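Local coordinates for copper homeostasis protein cutF (Escherichia coli, PDB 2Z4H), which takes part in copper homeostasis and is required for efficient binding of stationary-phase cells to hydrophobic surfaces during biofilm formation, at residues Val50-Tyr55 / Pro62-Ser67. The protein carries 1 engineered substitution. Sequence-based numbering, arbitrary orientation.
Sequences VMNERY and PSSFAS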
loop_
_atom_site.group_PDB
_atom_site.type_symbol
_atom_site.label_atom_id
_atom_site.label_comp_id
_atom_site.label_asym_id
_atom_site.label_seq_id
_atom_site.Cartn_x
_atom_site.Cartn_y
_atom_site.Cartn_z
ATOM N N VAL A 50 -13.971 -5.721 32.220
ATOM C CA VAL A 50 -15.078 -5.564 31.291
ATOM C C VAL A 50 -14.514 -5.433 29.880
ATOM O O VAL A 50 -13.665 -4.584 29.606
ATOM C CB VAL A 50 -15.971 -4.317 31.650
ATOM C CG1 VAL A 50 -15.236 -3.024 31.350
ATOM C CG2 VAL A 50 -17.279 -4.368 30.880
ATOM N N MET A 51 -14.976 -6.299 28.989
ATOM C CA MET A 51 -14.530 -6.273 27.604
ATOM C C MET A 51 -15.644 -5.844 26.659
ATOM O O MET A 51 -16.800 -6.235 26.839
ATOM C CB MET A 51 -14.055 -7.650 27.172
ATOM C CG MET A 51 -13.939 -7.748 25.675
ATOM S SD MET A 51 -13.236 -9.274 25.190
ATOM C CE MET A 51 -11.554 -9.027 25.818
ATOM N N ASN A 52 -15.302 -5.059 25.643
ATOM C CA ASN A 52 -16.313 -4.642 24.695
ATOM C C ASN A 52 -15.873 -4.972 23.282
ATOM O O ASN A 52 -14.701 -4.811 22.932
ATOM C CB ASN A 52 -16.592 -3.139 24.823
ATOM C CG ASN A 52 -17.868 -2.707 24.087
ATOM O OD1 ASN A 52 -17.883 -2.556 22.870
ATOM N ND2 ASN A 52 -18.943 -2.520 24.834
ATOM N N GLU A 53 -16.819 -5.431 22.473
ATOM C CA GLU A 53 -16.538 -5.774 21.089
ATOM C C GLU A 53 -17.592 -5.177 20.152
ATOM O O GLU A 53 -18.797 -5.366 20.350
ATOM C CB GLU A 53 -16.529 -7.290 20.906
ATOM C CG GLU A 53 -15.389 -8.045 21.560
ATOM C CD GLU A 53 -15.633 -9.545 21.514
ATOM O OE1 GLU A 53 -15.751 -10.105 20.402
ATOM O OE2 GLU A 53 -15.725 -10.164 22.588
ATOM N N ARG A 54 -17.128 -4.471 19.125
ATOM C CA ARG A 54 -18.009 -3.862 18.148
ATOM C C ARG A 54 -17.591 -4.301 16.751
ATOM O O ARG A 54 -16.409 -4.297 16.414
ATOM C CB ARG A 54 -17.954 -2.340 18.276
ATOM C CG ARG A 54 -18.743 -1.610 17.217
ATOM C CD ARG A 54 -19.277 -0.263 17.716
ATOM N NE ARG A 54 -19.628 0.604 16.590
ATOM C CZ ARG A 54 -20.403 0.235 15.570
ATOM N NH1 ARG A 54 -20.926 -0.989 15.535
ATOM N NH2 ARG A 54 -20.630 1.078 14.561
ATOM N N TYR A 55 -18.566 -4.700 15.946
ATOM C CA TYR A 55 -18.303 -5.154 14.590
ATOM C C TYR A 55 -18.392 -4.001 13.618
ATOM O O TYR A 55 -19.373 -3.258 13.628
ATOM C CB TYR A 55 -19.325 -6.208 14.201
ATOM C CG TYR A 55 -19.160 -7.480 14.967
ATOM C CD1 TYR A 55 -18.372 -8.516 14.475
ATOM C CD2 TYR A 55 -19.708 -7.618 16.231
ATOM C CE1 TYR A 55 -18.128 -9.653 15.225
ATOM C CE2 TYR A 55 -19.467 -8.755 16.998
ATOM C CZ TYR A 55 -18.673 -9.763 16.489
ATOM O OH TYR A 55 -18.410 -10.863 17.271
ATOM N N PRO A 62 -27.125 -6.668 16.415
ATOM C CA PRO A 62 -26.355 -6.753 17.663
ATOM C C PRO A 62 -24.880 -6.617 17.272
ATOM O O PRO A 62 -24.066 -7.511 17.522
ATOM C CB PRO A 62 -26.705 -8.145 18.187
ATOM C CG PRO A 62 -26.932 -8.930 16.928
ATOM C CD PRO A 62 -27.747 -7.971 16.099
ATOM N N SER A 63 -24.566 -5.489 16.631
ATOM C CA SER A 63 -23.223 -5.178 16.144
ATOM C C SER A 63 -22.319 -4.699 17.263
ATOM O O SER A 63 -21.448 -3.856 17.053
ATOM C CB SER A 63 -23.303 -4.089 15.079
ATOM O OG SER A 63 -23.769 -2.878 15.654
ATOM N N SER A 64 -22.526 -5.236 18.454
ATOM C CA SER A 64 -21.725 -4.840 19.588
ATOM C C SER A 64 -22.197 -5.559 20.846
ATOM O O SER A 64 -23.348 -5.431 21.248
ATOM C CB SER A 64 -21.833 -3.327 19.763
ATOM O OG SER A 64 -20.876 -2.853 20.681
ATOM N N PHE A 65 -21.313 -6.344 21.452
ATOM C CA PHE A 65 -21.655 -7.048 22.679
ATOM C C PHE A 65 -20.507 -6.916 23.666
ATOM O O PHE A 65 -19.354 -6.831 23.263
ATOM C CB PHE A 65 -21.989 -8.519 22.391
ATOM C CG PHE A 65 -20.829 -9.343 21.907
ATOM C CD1 PHE A 65 -20.042 -10.053 22.806
ATOM C CD2 PHE A 65 -20.548 -9.444 20.544
ATOM C CE1 PHE A 65 -18.989 -10.860 22.353
ATOM C CE2 PHE A 65 -19.495 -10.248 20.080
ATOM C CZ PHE A 65 -18.717 -10.956 20.984
ATOM N N ALA A 66 -20.825 -6.870 24.955
ATOM C CA ALA A 66 -19.804 -6.715 25.986
ATOM C C ALA A 66 -19.850 -7.801 27.042
ATOM O O ALA A 66 -20.895 -8.397 27.296
ATOM C CB ALA A 66 -19.942 -5.357 26.652
ATOM N N SER A 67 -18.710 -8.043 27.677
ATOM C CA SER A 67 -18.626 -9.068 28.704
ATOM C C SER A 67 -17.817 -8.573 29.881
ATOM O O SER A 67 -17.119 -7.556 29.789
ATOM C CB SER A 67 -17.966 -10.320 28.139
ATOM O OG SER A 67 -16.681 -10.013 27.627
#
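Ser63 shows how one backbone carbonyl can close the end of a strand pair: its O accepts hydrogen bonds from Tyr55 N (3.2 Å) and Arg54 NH1 (3.3 Å), which arrive from opposite faces of the carbonyl plane. The arginine chain is extended from CG to NE, and the oxygen lies in the plane of its guanidinium. Next comes Ser64, a non-hydrogen-bonded partner of Arg54; the Ser64 OG makes a weak bond to Glu53 O at 3.3 Å. Phe65 pairs with Glu53 through two backbone bonds, Phe65 N to Glu53 O at 2.9 Å and Glu53 N to Phe65 O at 3.0 Å. With CG set between the backbone N and the carbonyl carbon (chi1 67°), its ring turns over toward strand 48-56. There the Glu53 carboxylate lies against the CE1 and CZ rim, its plane 61° from that of the ring, while Tyr55 meets the CE2 side rim to rim, the two planes 29° apart. Ala66 CB lies 3.5 Å from Asn52 ND2. At Ser67 the chains bond again, Met51 N to Ser67 O at 2.6 Å and Ser67 N to Met51 O at 2.8 Å, and the serine OG rests beside Met51 CB. Strand 36-43 is bonded along the other edge of strand 48-56. Strands 48-56 and 64-73 form an antiparallel beta hairpin within the meandering sheet of the N-terminal beta-barrel, a calycin-clan domain.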